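Local coordinates for glutathione S-transferase family protein (Populus trichocarpa, PDB 5F06) that probably catalyses the conjugation of glutathione to electrophilic substrates with release of a halide ion, as a Phi-class glutathione transferase, at residues L2-A7 and P54-D59; Q117-P122 and L176-A181. One frame throughout, in Å; residues are numbered along the deposited sequence. Where two conformers were deposited one is given.

Interaction 1: residues L2-A7 and P54-D59; sequences LKLYGA and PALEED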
loop_
_atom_site.group_PDB
_atom_site.type_symbol
_atom_site.label_atom_id
_atom_site.label_comp_id
_atom_site.label_asym_id
_atom_site.label_seq_id
_atom_site.Cartn_x
_atom_site.Cartn_y
_atom_site.Cartn_z
ATOM N N LEU A 2 4.008 1.026 -24.251
ATOM C CA LEU A 2 3.485 0.612 -22.960
ATOM C C LEU A 2 2.499 -0.519 -23.176
ATOM O O LEU A 2 1.388 -0.288 -23.650
ATOM C CB LEU A 2 2.799 1.773 -22.242
ATOM C CG LEU A 2 3.701 2.907 -21.766
ATOM C CD1 LEU A 2 2.851 4.104 -21.380
ATOM C CD2 LEU A 2 4.558 2.460 -20.590
ATOM N N LYS A 3 2.916 -1.736 -22.844
ATOM C CA LYS A 3 2.077 -2.910 -23.029
ATOM C C LYS A 3 1.532 -3.396 -21.695
ATOM O O LYS A 3 2.280 -3.867 -20.837
ATOM C CB LYS A 3 2.862 -4.017 -23.726
ATOM C CG LYS A 3 3.319 -3.627 -25.127
ATOM C CD LYS A 3 4.345 -4.595 -25.696
ATOM C CE LYS A 3 3.858 -6.026 -25.637
ATOM N NZ LYS A 3 2.559 -6.214 -26.333
ATOM N N LEU A 4 0.219 -3.270 -21.541
ATOM C CA LEU A 4 -0.476 -3.624 -20.311
ATOM C C LEU A 4 -1.168 -4.965 -20.472
ATOM O O LEU A 4 -2.017 -5.126 -21.344
ATOM C CB LEU A 4 -1.491 -2.542 -19.952
ATOM C CG LEU A 4 -2.295 -2.702 -18.660
ATOM C CD1 LEU A 4 -1.371 -2.693 -17.458
ATOM C CD2 LEU A 4 -3.340 -1.598 -18.549
ATOM N N TYR A 5 -0.788 -5.926 -19.633
ATOM C CA TYR A 5 -1.370 -7.261 -19.670
ATOM C C TYR A 5 -2.468 -7.401 -18.622
ATOM O O TYR A 5 -2.211 -7.322 -17.424
ATOM C CB TYR A 5 -0.290 -8.317 -19.450
ATOM C CG TYR A 5 0.748 -8.333 -20.543
ATOM C CD1 TYR A 5 1.798 -7.421 -20.546
ATOM C CD2 TYR A 5 0.670 -9.246 -21.585
ATOM C CE1 TYR A 5 2.748 -7.429 -21.554
ATOM C CE2 TYR A 5 1.615 -9.261 -22.597
ATOM C CZ TYR A 5 2.647 -8.348 -22.578
ATOM O OH TYR A 5 3.587 -8.365 -23.583
ATOM N N GLY A 6 -3.697 -7.608 -19.074
ATOM C CA GLY A 6 -4.813 -7.723 -18.154
ATOM C C GLY A 6 -6.137 -7.905 -18.862
ATOM O O GLY A 6 -6.201 -8.515 -19.928
ATOM N N ALA A 7 -7.199 -7.375 -18.264
ATOM C CA ALA A 7 -8.536 -7.478 -18.839
ATOM C C ALA A 7 -9.349 -6.231 -18.502
ATOM O O ALA A 7 -9.296 -5.755 -17.369
ATOM C CB ALA A 7 -9.232 -8.722 -18.328
ATOM N N PRO A 54 -2.771 -6.726 -13.088
ATOM C CA PRO A 54 -2.067 -6.597 -14.362
ATOM C C PRO A 54 -0.552 -6.687 -14.252
ATOM O O PRO A 54 0.002 -6.695 -13.155
ATOM C CB PRO A 54 -2.473 -5.200 -14.818
ATOM C CG PRO A 54 -2.507 -4.431 -13.547
ATOM C CD PRO A 54 -3.006 -5.402 -12.484
ATOM N N ALA A 55 0.091 -6.766 -15.410
ATOM C CA ALA A 55 1.521 -6.555 -15.528
ATOM C C ALA A 55 1.766 -5.541 -16.636
ATOM O O ALA A 55 0.909 -5.338 -17.503
ATOM C CB ALA A 55 2.240 -7.852 -15.823
ATOM N N LEU A 56 2.932 -4.908 -16.600
ATOM C CA LEU A 56 3.334 -3.953 -17.622
ATOM C C LEU A 56 4.694 -4.326 -18.195
ATOM O O LEU A 56 5.642 -4.548 -17.446
ATOM C CB LEU A 56 3.392 -2.535 -17.052
ATOM C CG LEU A 56 3.727 -1.422 -18.051
ATOM C CD1 LEU A 56 2.510 -1.052 -18.871
ATOM C CD2 LEU A 56 4.273 -0.200 -17.341
ATOM N N GLU A 57 4.774 -4.411 -19.519
ATOM C CA GLU A 57 6.056 -4.501 -20.213
ATOM C C GLU A 57 6.297 -3.198 -20.960
ATOM O O GLU A 57 5.489 -2.787 -21.794
ATOM C CB GLU A 57 6.100 -5.689 -21.188
ATOM C CG GLU A 57 6.343 -7.045 -20.526
ATOM C CD GLU A 57 6.485 -8.176 -21.535
ATOM O OE1 GLU A 57 5.962 -8.029 -22.665
ATOM O OE2 GLU A 57 7.124 -9.207 -21.204
ATOM N N GLU A 58 7.403 -2.543 -20.631
ATOM C CA GLU A 58 7.851 -1.362 -21.354
ATOM C C GLU A 58 9.288 -1.598 -21.774
ATOM O O GLU A 58 10.213 -1.420 -20.979
ATOM C CB GLU A 58 7.737 -0.110 -20.487
ATOM C CG GLU A 58 8.068 1.175 -21.226
ATOM C CD GLU A 58 8.438 2.308 -20.294
ATOM O OE1 GLU A 58 9.153 2.059 -19.303
ATOM O OE2 GLU A 58 8.018 3.458 -20.555
ATOM N N ASP A 59 9.463 -2.014 -23.026
ATOM C CA ASP A 59 10.758 -2.450 -23.525
ATOM C C ASP A 59 11.325 -3.540 -22.606
ATOM O O ASP A 59 10.693 -4.581 -22.430
ATOM C CB ASP A 59 11.701 -1.254 -23.651
ATOM C CG ASP A 59 11.131 -0.161 -24.539
ATOM O OD1 ASP A 59 10.658 -0.481 -25.654
ATOM O OD2 ASP A 59 11.138 1.012 -24.118
#
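Tyr5 and Glu57 meet on one face of an antiparallel strand pair, and the tyrosine side chain can be followed along it. Tyr5 CB, 4.4 Å from Ala55 CB, also lies near the carbonyl oxygen of Ala55, which sits at the ring edge in the ring plane. With CG anti to the carbonyl carbon (chi1 -64°), the ring slants along the strand pair toward Glu57: Tyr5 CD1 passes Ala55 O at 3.8 Å, and Tyr5 CE1 lies 3.8 Å from Glu57 CG. At the tip, Tyr5 OH donates to Glu57 OE1 over 2.6 Å, arriving from above the carboxylate plane, which stands 88° to the ring. Four backbone bonds fix the register: Lys3 and Glu57 bond reciprocally, as do Tyr5 and Ala55, the straightest being Tyr5 N to Ala55 O with an N-H...O angle of 168°. These are the two central strands of the thioredoxin-like glutathione-binding domain, in which Pro54, which follows a cis peptide bond, immediately precedes strand 55-58 and touches bound glutathione. On the other face, Leu4 CD1 packs 3.8 Å from Pro54 CB, while Leu56 CD1 rests 3.4 Å from Lys3 O. Helices 11-22 and 66-76 cover this side, where the Glu58 carboxylate hydrogen-bonds Tyr72 and forms a salt bridge with Lys76.

Interaction 2: residues Q117-P122 and L176-A181; sequences QFMVAP and LMKTPA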
loop_
_atom_site.group_PDB
_atom_site.type_symbol
_atom_site.label_atom_id
_atom_site.label_comp_id
_atom_site.label_asym_id
_atom_site.label_seq_id
_atom_site.Cartn_x
_atom_site.Cartn_y
_atom_site.Cartn_z
ATOM N N GLN A 117 -16.941 -10.857 -2.518
ATOM C CA GLN A 117 -18.085 -11.686 -2.161
ATOM C C GLN A 117 -19.221 -11.560 -3.181
ATOM O O GLN A 117 -19.830 -12.560 -3.570
ATOM C CB GLN A 117 -18.581 -11.321 -0.758
ATOM C CG GLN A 117 -17.676 -11.819 0.368
ATOM C CD GLN A 117 -17.470 -13.323 0.337
ATOM O OE1 GLN A 117 -18.391 -14.081 0.031
ATOM N NE2 GLN A 117 -16.251 -13.762 0.646
ATOM N N PHE A 118 -19.497 -10.339 -3.627
ATOM C CA PHE A 118 -20.558 -10.113 -4.598
ATOM C C PHE A 118 -20.213 -10.585 -6.017
ATOM O O PHE A 118 -21.055 -11.169 -6.698
ATOM C CB PHE A 118 -20.923 -8.623 -4.646
ATOM C CG PHE A 118 -21.820 -8.172 -3.523
ATOM C CD1 PHE A 118 -23.113 -8.652 -3.412
ATOM C CD2 PHE A 118 -21.375 -7.244 -2.594
ATOM C CE1 PHE A 118 -23.943 -8.229 -2.384
ATOM C CE2 PHE A 118 -22.196 -6.819 -1.567
ATOM C CZ PHE A 118 -23.483 -7.308 -1.465
ATOM N N MET A 119 -18.980 -10.327 -6.446
ATOM C CA MET A 119 -18.602 -10.482 -7.850
ATOM C C MET A 119 -17.748 -11.718 -8.132
ATOM O O MET A 119 -17.869 -12.325 -9.194
ATOM C CB MET A 119 -17.846 -9.236 -8.325
ATOM C CG MET A 119 -18.606 -7.930 -8.135
ATOM S SD MET A 119 -20.228 -7.945 -8.925
ATOM C CE MET A 119 -20.707 -6.228 -8.738
ATOM N N VAL A 120 -16.880 -12.082 -7.192
ATOM C CA VAL A 120 -15.918 -13.161 -7.424
ATOM C C VAL A 120 -16.369 -14.498 -6.829
ATOM O O VAL A 120 -16.190 -15.540 -7.455
ATOM C CB VAL A 120 -14.528 -12.810 -6.849
ATOM C CG1 VAL A 120 -13.507 -13.868 -7.250
ATOM C CG2 VAL A 120 -14.077 -11.446 -7.346
ATOM N N ALA A 121 -16.950 -14.476 -5.633
ATOM C CA ALA A 121 -17.325 -15.716 -4.953
ATOM C C ALA A 121 -18.259 -16.587 -5.804
ATOM O O ALA A 121 -18.072 -17.804 -5.873
ATOM C CB ALA A 121 -17.963 -15.411 -3.598
ATOM N N PRO A 122 -19.258 -15.972 -6.462
ATOM C CA PRO A 122 -20.105 -16.752 -7.373
ATOM C C PRO A 122 -19.311 -17.425 -8.495
ATOM O O PRO A 122 -19.661 -18.530 -8.906
ATOM C CB PRO A 122 -21.071 -15.705 -7.938
ATOM C CG PRO A 122 -21.115 -14.641 -6.912
ATOM C CD PRO A 122 -19.735 -14.581 -6.339
ATOM N N LEU A 176 -18.729 -1.559 -6.211
ATOM C CA LEU A 176 -19.497 -1.439 -4.974
ATOM C C LEU A 176 -20.835 -0.754 -5.245
ATOM O O LEU A 176 -21.873 -1.153 -4.713
ATOM C CB LEU A 176 -18.709 -0.656 -3.920
ATOM C CG LEU A 176 -19.405 -0.409 -2.576
ATOM C CD1 LEU A 176 -19.008 -1.456 -1.555
ATOM C CD2 LEU A 176 -19.102 0.986 -2.056
ATOM N N MET A 177 -20.814 0.269 -6.092
ATOM C CA MET A 177 -22.011 1.065 -6.339
ATOM C C MET A 177 -23.067 0.289 -7.123
ATOM O O MET A 177 -24.203 0.743 -7.256
ATOM C CB MET A 177 -21.647 2.355 -7.076
ATOM C CG MET A 177 -20.790 3.309 -6.244
ATOM S SD MET A 177 -21.504 3.723 -4.641
ATOM C CE MET A 177 -22.851 4.783 -5.151
ATOM N N LYS A 178 -22.694 -0.881 -7.631
ATOM C CA LYS A 178 -23.641 -1.759 -8.311
ATOM C C LYS A 178 -24.369 -2.672 -7.324
ATOM O O LYS A 178 -25.341 -3.334 -7.687
ATOM C CB LYS A 178 -22.924 -2.615 -9.359
ATOM C CG LYS A 178 -22.236 -1.825 -10.457
ATOM C CD LYS A 178 -21.587 -2.761 -11.462
ATOM C CE LYS A 178 -21.006 -2.004 -12.642
ATOM N NZ LYS A 178 -22.066 -1.389 -13.493
ATOM N N THR A 179 -23.886 -2.704 -6.084
ATOM C CA THR A 179 -24.416 -3.602 -5.059
ATOM C C THR A 179 -25.231 -2.832 -4.017
ATOM O O THR A 179 -25.230 -1.599 -4.008
ATOM C CB THR A 179 -23.278 -4.366 -4.335
ATOM O OG1 THR A 179 -22.655 -3.514 -3.365
ATOM C CG2 THR A 179 -22.229 -4.871 -5.325
ATOM N N PRO A 180 -25.927 -3.556 -3.126
ATOM C CA PRO A 180 -26.647 -2.875 -2.041
ATOM C C PRO A 180 -25.717 -2.078 -1.126
ATOM O O PRO A 180 -26.160 -1.131 -0.472
ATOM C CB PRO A 180 -27.303 -4.028 -1.277
ATOM C CG PRO A 180 -27.430 -5.122 -2.274
ATOM C CD PRO A 180 -26.212 -5.004 -3.144
ATOM N N ALA A 181 -24.444 -2.464 -1.087
ATOM C CA ALA A 181 -23.458 -1.787 -0.250
ATOM C C ALA A 181 -23.172 -0.369 -0.745
ATOM O O ALA A 181 -22.468 0.390 -0.088
ATOM C CB ALA A 181 -22.167 -2.595 -0.189
#
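A CA-CA distance of 7.6 Å separates Phe118, near the C-terminal end of helix 90-120, from Thr179, which closes a type I beta turn that begins at Leu176. Between the segments the contact is apolar and rests chiefly on the Phe118 ring. Thr179 CB stands over one ring face, 3.9 Å from the centroid and 13° off the ring normal, which meets the geometry of a CH-pi contact. Thr179 CG2 lies over the same face toward the CB end, 3.7 Å from Phe118 CD2, while Pro180 CD approaches the far end, 3.9 Å from Phe118 CZ. Chi1 of 79° places Thr179 OG1 between the backbone N and the carbonyl carbon, where it can bond back into its own turn; that bond fixes the side-chain rotation. Thr179 OG1 donates to Leu176 O at 2.8 Å, on a lone pair in the carbonyl plane, and Leu176 O also accepts the Thr179 backbone N-H, so two bonds grip that carbonyl oxygen. The pairing joins two elements of the all-helical C-terminal domain of the transferase, the long helix 90-120 and the loop linking helices 170-176 and 183-186; helix 130-153 adds Ile133 against Phe118. An alanine at Phe118 would remove the ring that Thr179 and Pro180 touch and is likely to leave a gap between helix and loop. Beside it, in one of two modelled conformers, so only tentatively, Met119 CE comes 4.0 Å from Thr179 CG2.

From the N terminus, strand 2-6 comes first, and interaction 1 closes a loop when strand 55-58 returns antiparallel beside it, after 46 intervening residues that include helix 11-22, strand 28-31 and helix 42-45. That loop is complete before interaction 2 opens at the end of helix 90-120; the second closes 53 residues later, after helices 130-153, 164-167 and 170-176. The two are therefore in series, neither nested nor crossed. Interaction 1 joins the two central strands of the sheet in the glutathione-binding domain, and interaction 2 two parts of the helical domain. Their centres lie 27 Å apart and their nearest atoms about 12 Å, so they do not touch.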